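Local coordinates for Serine/threonine-protein kinase pelle (Drosophila melanogaster, PDB 1D2Z), which acts as a Ser/Thr kinase of the Toll pathway that sets embryonic dorsoventral polarity, its death domain, the part given here, binding the death domain of Tube, at residues A[39-44]-A[67-72]; A[21-26]-A[93-98]; A[32-37]-A[59-64]; A[79-84]-A[102-107]. All blocks are in the same frame, centred on the assembly; numbering follows the deposited sequence.

Contact 1. Residues A[39-44]-A[67-72]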
loop_
_atom_site.group_PDB
_atom_site.type_symbol
_atom_site.label_atom_id
_atom_site.label_comp_id
_atom_site.label_asym_id
_atom_site.label_seq_id
_atom_site.Cartn_x
_atom_site.Cartn_y
_atom_site.Cartn_z
ATOM N N THR A 39 -1.068 11.723 -13.096
ATOM C CA THR A 39 -2.134 11.481 -14.065
ATOM C C THR A 39 -1.915 10.168 -14.811
ATOM O O THR A 39 -2.855 9.391 -14.995
ATOM C CB THR A 39 -2.266 12.646 -15.076
ATOM O OG1 THR A 39 -2.578 13.851 -14.368
ATOM C CG2 THR A 39 -3.378 12.358 -16.094
ATOM N N ALA A 40 -0.662 9.905 -15.182
ATOM C CA ALA A 40 -0.309 8.695 -15.917
ATOM C C ALA A 40 -0.631 7.394 -15.185
ATOM O O ALA A 40 -0.939 6.386 -15.819
ATOM C CB ALA A 40 1.166 8.724 -16.314
ATOM N N VAL A 41 -0.497 7.396 -13.860
ATOM C CA VAL A 41 -0.793 6.196 -13.071
ATOM C C VAL A 41 -2.188 6.290 -12.451
ATOM O O VAL A 41 -2.601 5.427 -11.682
ATOM C CB VAL A 41 0.262 5.955 -11.961
ATOM C CG1 VAL A 41 1.650 5.851 -12.575
ATOM C CG2 VAL A 41 0.211 7.063 -10.930
ATOM N N LYS A 42 -2.893 7.369 -12.777
ATOM C CA LYS A 42 -4.249 7.603 -12.297
ATOM C C LYS A 42 -4.405 7.677 -10.781
ATOM O O LYS A 42 -5.281 7.022 -10.213
ATOM C CB LYS A 42 -5.207 6.548 -12.874
ATOM C CG LYS A 42 -5.248 6.515 -14.392
ATOM C CD LYS A 42 -6.194 5.435 -14.902
ATOM C CE LYS A 42 -6.164 5.356 -16.427
ATOM N NZ LYS A 42 -7.043 4.272 -16.962
ATOM N N LEU A 43 -3.553 8.458 -10.121
ATOM C CA LEU A 43 -3.663 8.630 -8.674
ATOM C C LEU A 43 -5.003 9.315 -8.407
ATOM O O LEU A 43 -5.494 10.076 -9.250
ATOM C CB LEU A 43 -2.530 9.510 -8.124
ATOM C CG LEU A 43 -1.113 8.931 -8.033
ATOM C CD1 LEU A 43 -0.227 9.890 -7.228
ATOM C CD2 LEU A 43 -1.152 7.579 -7.350
ATOM N N TYR A 44 -5.581 9.048 -7.242
ATOM C CA TYR A 44 -6.864 9.627 -6.868
ATOM C C TYR A 44 -6.724 11.078 -6.406
ATOM O O TYR A 44 -5.625 11.524 -6.047
ATOM C CB TYR A 44 -7.549 8.762 -5.805
ATOM C CG TYR A 44 -8.089 7.459 -6.359
ATOM C CD1 TYR A 44 -7.287 6.316 -6.412
ATOM C CD2 TYR A 44 -9.395 7.372 -6.853
ATOM C CE1 TYR A 44 -7.765 5.124 -6.944
ATOM C CE2 TYR A 44 -9.886 6.176 -7.391
ATOM C CZ TYR A 44 -9.065 5.060 -7.433
ATOM O OH TYR A 44 -9.531 3.879 -7.971
ATOM N N ASN A 67 6.521 8.378 -2.689
ATOM C CA ASN A 67 6.035 7.932 -1.380
ATOM C C ASN A 67 4.658 7.278 -1.522
ATOM O O ASN A 67 4.397 6.229 -0.935
ATOM C CB ASN A 67 5.942 9.110 -0.397
ATOM C CG ASN A 67 7.298 9.503 0.199
ATOM O OD1 ASN A 67 8.252 8.729 0.176
ATOM N ND2 ASN A 67 7.375 10.711 0.741
ATOM N N ILE A 68 3.793 7.893 -2.324
ATOM C CA ILE A 68 2.443 7.375 -2.541
ATOM C C ILE A 68 2.409 6.159 -3.469
ATOM O O ILE A 68 1.980 5.073 -3.073
ATOM C CB ILE A 68 1.498 8.485 -3.100
ATOM C CG1 ILE A 68 1.346 9.606 -2.067
ATOM C CG2 ILE A 68 0.125 7.904 -3.448
ATOM C CD1 ILE A 68 0.712 10.880 -2.600
ATOM N N TRP A 69 2.877 6.345 -4.699
ATOM C CA TRP A 69 2.863 5.280 -5.699
ATOM C C TRP A 69 3.769 4.098 -5.333
ATOM O O TRP A 69 3.373 2.941 -5.471
ATOM C CB TRP A 69 3.233 5.867 -7.063
ATOM C CG TRP A 69 2.942 4.976 -8.224
ATOM C CD1 TRP A 69 1.722 4.452 -8.582
ATOM C CD2 TRP A 69 3.881 4.504 -9.191
ATOM N NE1 TRP A 69 1.852 3.682 -9.711
ATOM C CE2 TRP A 69 3.165 3.697 -10.109
ATOM C CE3 TRP A 69 5.261 4.683 -9.375
ATOM C CZ2 TRP A 69 3.784 3.074 -11.193
ATOM C CZ3 TRP A 69 5.875 4.060 -10.455
ATOM C CH2 TRP A 69 5.138 3.264 -11.348
ATOM N N GLY A 70 4.966 4.388 -4.836
ATOM C CA GLY A 70 5.873 3.318 -4.456
ATOM C C GLY A 70 5.520 2.729 -3.103
ATOM O O GLY A 70 5.523 1.515 -2.921
ATOM N N GLY A 71 5.184 3.598 -2.158
ATOM C CA GLY A 71 4.841 3.151 -0.823
ATOM C C GLY A 71 3.611 2.275 -0.721
ATOM O O GLY A 71 3.709 1.099 -0.370
ATOM N N GLN A 72 2.448 2.825 -1.047
ATOM C CA GLN A 72 1.218 2.049 -0.947
ATOM C C GLN A 72 1.096 0.878 -1.916
ATOM O O GLN A 72 0.664 -0.206 -1.529
ATOM C CB GLN A 72 -0.014 2.945 -1.095
ATOM C CG GLN A 72 -1.322 2.164 -1.021
ATOM C CD GLN A 72 -2.550 3.015 -1.264
ATOM O OE1 GLN A 72 -2.614 4.184 -0.855
ATOM N NE2 GLN A 72 -3.544 2.426 -1.923
#
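V41, just past the end of helix 34-40, lays its branched side chain over one face of the W69 indole. From CB outward every carbon of V41 meets the ring: CB stands 3.6 Å from W69 NE1, CG1 reaches W69 CE2 at 3.6 Å and continues over CZ2, and CG2 comes down at W69 CD1, 3.8 Å away. CG1 makes a CH-pi contact with the five-membered ring, 3.9 Å from its centroid and 30° off the normal, so the methyl sits over the pyrrole half but nearer its rim. The indole reaches the turn at 41-43 because W69 sets CG anti to the backbone N (chi1 -166°), beside the carbonyl carbon. L43 adds a looser second layer: its CD2 meets I68 CG2 at 4.1 Å and approaches W69 CD1 obliquely at 4.4 Å. K42 takes a positive phi in a Schellman motif that ends helix 34-40, and V41 and L43, on either side of it in the sequence, both point toward helix 61-73. F65 and H75 meet the same indole with their rings, L80 and T79 of helix 77-86 also touch it, and I147 of the Tube death domain packs on it. Replacing W69 by an alanine is likely to take away the face on which V41 lies and to open a gap between V41 and T79 and L80 of helix 77-86. No hydrogen bond joins the two segments; four buried apolar side chains meet, so the contact rests on van der Waals fit and the exclusion of water, within the six-helix death domain.

Contact 2. Residues A[21-26]-A[93-98]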
loop_
_atom_site.group_PDB
_atom_site.type_symbol
_atom_site.label_atom_id
_atom_site.label_comp_id
_atom_site.label_asym_id
_atom_site.label_seq_id
_atom_site.Cartn_x
_atom_site.Cartn_y
_atom_site.Cartn_z
ATOM N N ARG A 21 17.856 8.481 -5.080
ATOM C CA ARG A 21 16.502 9.001 -4.943
ATOM C C ARG A 21 16.502 10.527 -4.955
ATOM O O ARG A 21 15.651 11.144 -5.595
ATOM C CB ARG A 21 15.858 8.471 -3.660
ATOM C CG ARG A 21 14.404 8.861 -3.506
ATOM C CD ARG A 21 13.757 8.074 -2.402
ATOM N NE ARG A 21 12.403 8.540 -2.149
ATOM C CZ ARG A 21 11.342 7.748 -2.062
ATOM N NH1 ARG A 21 11.475 6.435 -2.211
ATOM N NH2 ARG A 21 10.146 8.279 -1.829
ATOM N N ALA A 22 17.482 11.128 -4.279
ATOM C CA ALA A 22 17.614 12.589 -4.231
ATOM C C ALA A 22 17.941 13.163 -5.615
ATOM O O ALA A 22 17.450 14.233 -5.975
ATOM C CB ALA A 22 18.680 13.002 -3.207
ATOM N N GLN A 23 18.777 12.464 -6.385
ATOM C CA GLN A 23 19.119 12.911 -7.741
ATOM C C GLN A 23 17.860 12.873 -8.602
ATOM O O GLN A 23 17.522 13.840 -9.284
ATOM C CB GLN A 23 20.137 11.976 -8.394
ATOM C CG GLN A 23 21.585 12.235 -8.062
ATOM C CD GLN A 23 22.507 11.324 -8.861
ATOM O OE1 GLN A 23 22.316 10.109 -8.896
ATOM N NE2 GLN A 23 23.497 11.912 -9.524
ATOM N N LEU A 24 17.180 11.731 -8.564
ATOM C CA LEU A 24 15.968 11.528 -9.340
ATOM C C LEU A 24 14.900 12.573 -9.039
ATOM O O LEU A 24 14.396 13.230 -9.957
ATOM C CB LEU A 24 15.416 10.121 -9.105
ATOM C CG LEU A 24 14.180 9.713 -9.912
ATOM C CD1 LEU A 24 14.451 9.782 -11.421
ATOM C CD2 LEU A 24 13.768 8.309 -9.496
ATOM N N CYS A 25 14.590 12.755 -7.757
ATOM C CA CYS A 25 13.569 13.716 -7.367
ATOM C C CYS A 25 13.938 15.151 -7.702
ATOM O O CYS A 25 13.090 15.914 -8.169
ATOM C CB CYS A 25 13.183 13.549 -5.895
ATOM S SG CYS A 25 12.377 11.962 -5.599
ATOM N N ALA A 26 15.203 15.518 -7.502
ATOM C CA ALA A 26 15.651 16.870 -7.838
ATOM C C ALA A 26 15.441 17.105 -9.346
ATOM O O ALA A 26 14.972 18.163 -9.761
ATOM C CB ALA A 26 17.134 17.060 -7.466
ATOM N N MET A 93 15.206 7.872 -16.654
ATOM C CA MET A 93 15.534 6.459 -16.848
ATOM C C MET A 93 17.036 6.228 -16.636
ATOM O O MET A 93 17.443 5.253 -16.004
ATOM C CB MET A 93 15.168 6.020 -18.269
ATOM C CG MET A 93 13.681 6.025 -18.570
ATOM S SD MET A 93 13.332 5.976 -20.333
ATOM C CE MET A 93 13.713 4.307 -20.701
ATOM N N ARG A 94 17.859 7.130 -17.166
ATOM C CA ARG A 94 19.304 6.985 -17.031
ATOM C C ARG A 94 19.745 7.046 -15.572
ATOM O O ARG A 94 20.618 6.283 -15.157
ATOM C CB ARG A 94 20.039 8.047 -17.851
ATOM C CG ARG A 94 21.454 7.635 -18.234
ATOM C CD ARG A 94 22.139 8.694 -19.087
ATOM N NE ARG A 94 22.244 9.939 -18.342
ATOM C CZ ARG A 94 23.222 10.227 -17.489
ATOM N NH1 ARG A 94 24.220 9.376 -17.277
ATOM N NH2 ARG A 94 23.126 11.314 -16.747
ATOM N N LEU A 95 19.114 7.919 -14.788
ATOM C CA LEU A 95 19.459 8.065 -13.379
ATOM C C LEU A 95 19.243 6.799 -12.556
ATOM O O LEU A 95 19.909 6.597 -11.537
ATOM C CB LEU A 95 18.708 9.249 -12.754
ATOM C CG LEU A 95 19.249 10.627 -13.144
ATOM C CD1 LEU A 95 18.364 11.724 -12.563
ATOM C CD2 LEU A 95 20.693 10.779 -12.661
ATOM N N ILE A 96 18.319 5.948 -13.000
ATOM C CA ILE A 96 18.043 4.700 -12.292
ATOM C C ILE A 96 18.463 3.451 -13.069
ATOM O O ILE A 96 18.098 2.336 -12.692
ATOM C CB ILE A 96 16.539 4.561 -11.911
ATOM C CG1 ILE A 96 15.651 4.679 -13.152
ATOM C CG2 ILE A 96 16.166 5.583 -10.851
ATOM C CD1 ILE A 96 14.207 4.240 -12.910
ATOM N N LYS A 97 19.264 3.630 -14.118
ATOM C CA LYS A 97 19.705 2.500 -14.938
ATOM C C LYS A 97 20.465 1.435 -14.159
ATOM O O LYS A 97 20.375 0.253 -14.473
ATOM C CB LYS A 97 20.566 2.976 -16.115
ATOM C CG LYS A 97 21.955 3.465 -15.726
ATOM C CD LYS A 97 22.698 4.063 -16.921
ATOM C CE LYS A 97 23.997 4.737 -16.491
ATOM N NZ LYS A 97 24.953 3.770 -15.854
ATOM N N ASP A 98 21.173 1.859 -13.118
ATOM C CA ASP A 98 21.977 0.948 -12.307
ATOM C C ASP A 98 21.183 0.030 -11.374
ATOM O O ASP A 98 21.741 -0.910 -10.804
ATOM C CB ASP A 98 23.024 1.748 -11.522
ATOM C CG ASP A 98 23.859 2.658 -12.420
ATOM O OD1 ASP A 98 24.224 2.227 -13.536
ATOM O OD2 ASP A 98 24.146 3.806 -12.015
HETATM O O HOH W 1 22.089 7.764 -10.216
#
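L24 and L95 bring the two backbones to 6.4 Å between their CA atoms, where helix 18-31 passes the C-terminal end of helix 90-95. L95 points its side chain at that helix and rests a methyl on its backbone: CD1 lies 4.0 Å from both Q23 O and L24 CA, while the other methyl, CD2, is 4.2 Å from Q23 OE1. L24 meets I96 next to it, CD2 against I96 CG2 at 3.9 Å, while its CD1 stays near L95 CB. I96 holds CG1 between its backbone N and carbonyl carbon (chi1 56°), which places CG2 anti to the carbonyl carbon and within touch of L24. On the solvent side, by the exposed Q23, a water bridges the two segments, donating to Q23 OE1 at 2.7 Å and to L95 O at 2.8 Å, so the side-chain amide oxygen of Q23 and the L95 carbonyl are linked through one water. F84 of helix 77-86 touches both L24 and I96 from the interior, so the leucine-isoleucine pair grades into the core. First and last helices meeting through aliphatic side chains, with polar groups and water at the outer edge, is the closure of the antiparallel six-helix bundle of the death-domain fold.

Contact 3. Residues A[32-37]-A[59-64]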
loop_
_atom_site.group_PDB
_atom_site.type_symbol
_atom_site.label_atom_id
_atom_site.label_comp_id
_atom_site.label_asym_id
_atom_site.label_seq_id
_atom_site.Cartn_x
_atom_site.Cartn_y
_atom_site.Cartn_z
ATOM N N ASP A 32 9.324 19.584 -13.349
ATOM C CA ASP A 32 7.953 19.820 -12.898
ATOM C C ASP A 32 6.965 18.877 -13.605
ATOM O O ASP A 32 6.010 19.321 -14.250
ATOM C CB ASP A 32 7.565 21.291 -13.123
ATOM C CG ASP A 32 6.350 21.720 -12.305
ATOM O OD1 ASP A 32 6.030 21.058 -11.290
ATOM O OD2 ASP A 32 5.724 22.741 -12.673
ATOM N N VAL A 33 7.220 17.576 -13.490
ATOM C CA VAL A 33 6.369 16.559 -14.106
ATOM C C VAL A 33 5.550 15.730 -13.111
ATOM O O VAL A 33 4.988 14.705 -13.492
ATOM C CB VAL A 33 7.191 15.563 -14.965
ATOM C CG1 VAL A 33 7.677 16.231 -16.246
ATOM C CG2 VAL A 33 8.376 15.010 -14.156
ATOM N N TRP A 34 5.461 16.163 -11.855
ATOM C CA TRP A 34 4.705 15.382 -10.870
ATOM C C TRP A 34 3.241 15.159 -11.269
ATOM O O TRP A 34 2.726 14.048 -11.138
ATOM C CB TRP A 34 4.807 15.982 -9.464
ATOM C CG TRP A 34 4.032 17.252 -9.247
ATOM C CD1 TRP A 34 4.503 18.527 -9.349
ATOM C CD2 TRP A 34 2.649 17.359 -8.880
ATOM N NE1 TRP A 34 3.497 19.425 -9.069
ATOM C CE2 TRP A 34 2.349 18.736 -8.780
ATOM C CE3 TRP A 34 1.633 16.427 -8.628
ATOM C CZ2 TRP A 34 1.072 19.205 -8.439
ATOM C CZ3 TRP A 34 0.361 16.892 -8.288
ATOM C CH2 TRP A 34 0.095 18.270 -8.197
ATOM N N GLN A 35 2.595 16.198 -11.795
ATOM C CA GLN A 35 1.195 16.102 -12.218
ATOM C C GLN A 35 1.060 15.117 -13.375
ATOM O O GLN A 35 0.105 14.341 -13.435
ATOM C CB GLN A 35 0.648 17.492 -12.591
ATOM C CG GLN A 35 -0.798 17.524 -13.088
ATOM C CD GLN A 35 -1.818 17.038 -12.055
ATOM O OE1 GLN A 35 -2.431 17.838 -11.348
ATOM N NE2 GLN A 35 -2.027 15.725 -11.996
ATOM N N GLN A 36 2.049 15.113 -14.260
ATOM C CA GLN A 36 2.055 14.203 -15.394
ATOM C C GLN A 36 2.222 12.766 -14.878
ATOM O O GLN A 36 1.559 11.844 -15.359
ATOM C CB GLN A 36 3.192 14.575 -16.349
ATOM C CG GLN A 36 3.077 13.974 -17.728
ATOM C CD GLN A 36 4.113 14.527 -18.692
ATOM O OE1 GLN A 36 4.476 15.705 -18.629
ATOM N NE2 GLN A 36 4.593 13.679 -19.592
ATOM N N LEU A 37 3.095 12.583 -13.885
ATOM C CA LEU A 37 3.321 11.266 -13.298
ATOM C C LEU A 37 2.035 10.770 -12.624
ATOM O O LEU A 37 1.599 9.645 -12.857
ATOM C CB LEU A 37 4.456 11.321 -12.263
ATOM C CG LEU A 37 5.888 11.578 -12.757
ATOM C CD1 LEU A 37 6.805 11.865 -11.567
ATOM C CD2 LEU A 37 6.390 10.382 -13.551
ATOM N N ARG A 59 8.327 21.122 -0.009
ATOM C CA ARG A 59 8.887 19.782 -0.148
ATOM C C ARG A 59 8.870 19.284 -1.591
ATOM O O ARG A 59 8.188 19.845 -2.451
ATOM C CB ARG A 59 8.167 18.796 0.771
ATOM C CG ARG A 59 8.336 19.119 2.245
ATOM C CD ARG A 59 7.926 17.956 3.131
ATOM N NE ARG A 59 8.106 18.260 4.550
ATOM C CZ ARG A 59 7.232 18.936 5.296
ATOM N NH1 ARG A 59 6.100 19.387 4.766
ATOM N NH2 ARG A 59 7.491 19.163 6.577
ATOM N N SER A 60 9.642 18.235 -1.851
ATOM C CA SER A 60 9.729 17.654 -3.183
ATOM C C SER A 60 8.425 16.998 -3.622
ATOM O O SER A 60 7.924 16.074 -2.972
ATOM C CB SER A 60 10.863 16.634 -3.242
ATOM O OG SER A 60 10.803 15.888 -4.446
ATOM N N ALA A 61 7.898 17.469 -4.746
ATOM C CA ALA A 61 6.655 16.935 -5.288
ATOM C C ALA A 61 6.842 15.514 -5.806
ATOM O O ALA A 61 6.009 14.641 -5.562
ATOM C CB ALA A 61 6.132 17.843 -6.399
ATOM N N SER A 62 7.966 15.262 -6.471
ATOM C CA SER A 62 8.212 13.938 -7.021
ATOM C C SER A 62 8.495 12.923 -5.923
ATOM O O SER A 62 8.108 11.766 -6.044
ATOM C CB SER A 62 9.350 13.968 -8.040
ATOM O OG SER A 62 10.572 14.279 -7.402
ATOM N N ASN A 63 9.161 13.352 -4.853
ATOM C CA ASN A 63 9.439 12.437 -3.744
ATOM C C ASN A 63 8.116 11.980 -3.125
ATOM O O ASN A 63 7.962 10.818 -2.745
ATOM C CB ASN A 63 10.300 13.105 -2.671
ATOM C CG ASN A 63 10.586 12.180 -1.505
ATOM O OD1 ASN A 63 11.151 11.097 -1.683
ATOM N ND2 ASN A 63 10.175 12.588 -0.308
ATOM N N GLU A 64 7.167 12.910 -3.025
ATOM C CA GLU A 64 5.855 12.602 -2.468
ATOM C C GLU A 64 5.138 11.626 -3.398
ATOM O O GLU A 64 4.446 10.721 -2.942
ATOM C CB GLU A 64 5.036 13.880 -2.270
ATOM C CG GLU A 64 3.762 13.663 -1.446
ATOM C CD GLU A 64 4.041 13.067 -0.069
ATOM O OE1 GLU A 64 5.093 13.374 0.530
ATOM O OE2 GLU A 64 3.209 12.274 0.409
#
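The W34 indole receives the methyl of A61 over one face, while on the opposite face CB of its own neighbour Q35 stands 4.1 Å above the ring plane, over the ring centre. A61 CB is not centred on the indole: it comes closest to CD1, at 3.4 Å, then CG at 3.6 Å, and is still 4.1 Å from NE1, so the methyl lies by the root of the five-membered ring and the benzo half extends past it. W34 CB shares in this, 3.8 Å from A61 CB. The torsion explains the placement: CG of W34 stands between the backbone N and the carbonyl carbon (chi1 73°), which turns the five-membered ring onto A61 at the start of helix 61-73. I51 and S52 of helix 45-56 also touch the W34 side chain, which therefore joins three helices of the death-domain bundle. Here the beginnings of helices 34-40 and 61-73 come together, with V33 and S60 at their N-cap positions and the W34 and S62 CA atoms 5.4 Å apart. The close approach is consistent with the small side chain of A61, whose single carbon already touches the ring. S60 caps its helix by accepting from N63 N through OG, at 3.0 Å and with an N-H...O angle of 157°. D29 of helix 18-31 bonds the hydroxyls of both S60 and S62, one carboxylate oxygen to each, and S62 OG probably also bonds C25 O. That carboxylate, set by the N-terminus of helix 61-73, would probably interact favourably with the helix dipole.

Contact 4. Residues A[79-84]-A[102-107]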
loop_
_atom_site.group_PDB
_atom_site.type_symbol
_atom_site.label_atom_id
_atom_site.label_comp_id
_atom_site.label_asym_id
_atom_site.label_seq_id
_atom_site.Cartn_x
_atom_site.Cartn_y
_atom_site.Cartn_z
ATOM N N THR A 79 9.265 -1.008 -12.728
ATOM C CA THR A 79 7.972 -0.427 -13.079
ATOM C C THR A 79 8.103 1.093 -13.193
ATOM O O THR A 79 7.504 1.707 -14.072
ATOM C CB THR A 79 6.878 -0.842 -12.067
ATOM O OG1 THR A 79 6.766 -2.271 -12.079
ATOM C CG2 THR A 79 5.520 -0.248 -12.444
ATOM N N LEU A 80 8.947 1.678 -12.343
ATOM C CA LEU A 80 9.207 3.116 -12.369
ATOM C C LEU A 80 9.924 3.453 -13.688
ATOM O O LEU A 80 9.626 4.462 -14.333
ATOM C CB LEU A 80 10.080 3.518 -11.175
ATOM C CG LEU A 80 10.461 4.997 -11.069
ATOM C CD1 LEU A 80 9.202 5.867 -10.891
ATOM C CD2 LEU A 80 11.413 5.186 -9.899
ATOM N N PHE A 81 10.862 2.593 -14.073
ATOM C CA PHE A 81 11.621 2.737 -15.316
ATOM C C PHE A 81 10.634 2.754 -16.499
ATOM O O PHE A 81 10.706 3.627 -17.367
ATOM C CB PHE A 81 12.604 1.564 -15.435
ATOM C CG PHE A 81 13.592 1.690 -16.567
ATOM C CD1 PHE A 81 14.737 2.477 -16.431
ATOM C CD2 PHE A 81 13.401 0.985 -17.754
ATOM C CE1 PHE A 81 15.681 2.556 -17.462
ATOM C CE2 PHE A 81 14.340 1.056 -18.793
ATOM C CZ PHE A 81 15.482 1.843 -18.644
ATOM N N ALA A 82 9.680 1.820 -16.489
ATOM C CA ALA A 82 8.666 1.722 -17.540
ATOM C C ALA A 82 7.777 2.965 -17.607
ATOM O O ALA A 82 7.382 3.396 -18.698
ATOM C CB ALA A 82 7.809 0.469 -17.340
ATOM N N LEU A 83 7.458 3.541 -16.448
ATOM C CA LEU A 83 6.637 4.746 -16.398
ATOM C C LEU A 83 7.392 5.892 -17.057
ATOM O O LEU A 83 6.824 6.652 -17.843
ATOM C CB LEU A 83 6.288 5.119 -14.956
ATOM C CG LEU A 83 5.578 6.465 -14.736
ATOM C CD1 LEU A 83 4.230 6.504 -15.460
ATOM C CD2 LEU A 83 5.386 6.715 -13.244
ATOM N N PHE A 84 8.668 6.030 -16.708
ATOM C CA PHE A 84 9.502 7.076 -17.286
ATOM C C PHE A 84 9.554 6.868 -18.802
ATOM O O PHE A 84 9.427 7.821 -19.575
ATOM C CB PHE A 84 10.922 7.015 -16.707
ATOM C CG PHE A 84 11.014 7.400 -15.256
ATOM C CD1 PHE A 84 10.078 8.259 -14.684
ATOM C CD2 PHE A 84 12.067 6.933 -14.468
ATOM C CE1 PHE A 84 10.194 8.655 -13.347
ATOM C CE2 PHE A 84 12.194 7.322 -13.135
ATOM C CZ PHE A 84 11.256 8.184 -12.572
ATOM N N GLU A 102 20.524 -4.546 -17.203
ATOM C CA GLU A 102 21.275 -3.955 -18.311
ATOM C C GLU A 102 20.582 -4.141 -19.656
ATOM O O GLU A 102 20.740 -3.321 -20.556
ATOM C CB GLU A 102 22.682 -4.557 -18.383
ATOM C CG GLU A 102 23.536 -4.311 -17.152
ATOM C CD GLU A 102 24.935 -4.909 -17.266
ATOM O OE1 GLU A 102 25.166 -5.759 -18.158
ATOM O OE2 GLU A 102 25.805 -4.529 -16.452
ATOM N N ASP A 103 19.819 -5.224 -19.780
ATOM C CA ASP A 103 19.091 -5.539 -21.009
ATOM C C ASP A 103 18.031 -4.497 -21.350
ATOM O O ASP A 103 17.491 -4.496 -22.461
ATOM C CB ASP A 103 18.429 -6.916 -20.898
ATOM C CG ASP A 103 19.423 -8.024 -20.589
ATOM O OD1 ASP A 103 20.575 -7.959 -21.078
ATOM O OD2 ASP A 103 19.051 -8.967 -19.858
ATOM N N LEU A 104 17.729 -3.616 -20.398
ATOM C CA LEU A 104 16.729 -2.568 -20.610
ATOM C C LEU A 104 17.353 -1.219 -20.965
ATOM O O LEU A 104 16.648 -0.273 -21.317
ATOM C CB LEU A 104 15.836 -2.429 -19.373
ATOM C CG LEU A 104 15.076 -3.696 -18.961
ATOM C CD1 LEU A 104 14.267 -3.430 -17.707
ATOM C CD2 LEU A 104 14.165 -4.161 -20.089
ATOM N N HIS A 105 18.681 -1.148 -20.912
ATOM C CA HIS A 105 19.400 0.085 -21.214
ATOM C C HIS A 105 19.271 0.553 -22.664
ATOM O O HIS A 105 19.629 1.687 -22.989
ATOM C CB HIS A 105 20.871 -0.047 -20.811
ATOM C CG HIS A 105 21.077 -0.204 -19.335
ATOM N ND1 HIS A 105 22.328 -0.294 -18.762
ATOM C CD2 HIS A 105 20.190 -0.289 -18.315
ATOM C CE1 HIS A 105 22.202 -0.427 -17.453
ATOM N NE2 HIS A 105 20.915 -0.428 -17.155
ATOM N N LYS A 106 18.737 -0.315 -23.522
ATOM C CA LYS A 106 18.535 -0.001 -24.937
ATOM C C LYS A 106 17.483 1.090 -25.126
ATOM O O LYS A 106 17.570 1.901 -26.048
ATOM C CB LYS A 106 18.081 -1.252 -25.698
ATOM C CG LYS A 106 19.132 -2.336 -25.793
ATOM C CD LYS A 106 18.574 -3.618 -26.396
ATOM C CE LYS A 106 19.652 -4.697 -26.470
ATOM N NZ LYS A 106 19.146 -5.974 -27.051
ATOM N N TYR A 107 16.495 1.105 -24.235
ATOM C CA TYR A 107 15.399 2.067 -24.298
ATOM C C TYR A 107 15.759 3.470 -23.813
ATOM O O TYR A 107 14.995 4.415 -24.020
ATOM C CB TYR A 107 14.205 1.545 -23.500
ATOM C CG TYR A 107 13.850 0.104 -23.790
ATOM C CD1 TYR A 107 13.590 -0.326 -25.093
ATOM C CD2 TYR A 107 13.769 -0.830 -22.757
ATOM C CE1 TYR A 107 13.255 -1.658 -25.358
ATOM C CE2 TYR A 107 13.437 -2.157 -23.010
ATOM C CZ TYR A 107 13.180 -2.566 -24.308
ATOM O OH TYR A 107 12.840 -3.880 -24.547
#
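F81 reaches from helix 77-86 with the far end of its ring into the C-terminal turns, where L104 and Y107 receive it. F81 CZ lies 3.6 Å from L104 O, which sits at the edge of the ring near its plane, so the carbonyl oxygen faces ring C-H groups and not the pi cloud. F81 CE2 meets L104 CB at 3.8 Å and is 4.4 Å from Y107 CD2; there the two rings touch edge against edge. A chi1 of -172° sets the F81 ring opposite the backbone N and brings its CE2-CZ edge to L104.

The receiving backbone is folded by short-range bonds: H105 N donates to E102 O, and Y107 N to L104 O at 3.2 Å, so that L104 and Y107 both point toward F81. H105 ties this segment further back through NE2 to K97 O, and Y107 has K85 as a cation-pi partner. L149 of the Tube death domain packs on both F81 and L104, which places the pair at the Pelle-Tube interface. M93 of helix 90-95 touches F81 and Y107, so the contact seats the C-terminal turns against helix 77-86 with helix 90-95 beside them.

In the fold
From the N terminus, helix 18-31 opens the longest loop, which contact 2 closes at 93-98; contacts 1 and 3 are nested inside it. Contact 3 opens at 32-37 and closes at 59-64, while contact 1 opens at 39-44 and closes at 67-72, so these two cross and together tie helix 34-40 to helix 61-73 at two levels. Contact 4 opens later, at 79-84, and closes at 102-107, crossing contact 2 and joining helix 77-86 to the C-terminal turns. Contacts 2 and 3 are joined by R21 and C25, contacts 1 and 4 meet where helix 61-73 packs on helix 77-86, and L37 links contacts 3 and 4 through L83 and F84.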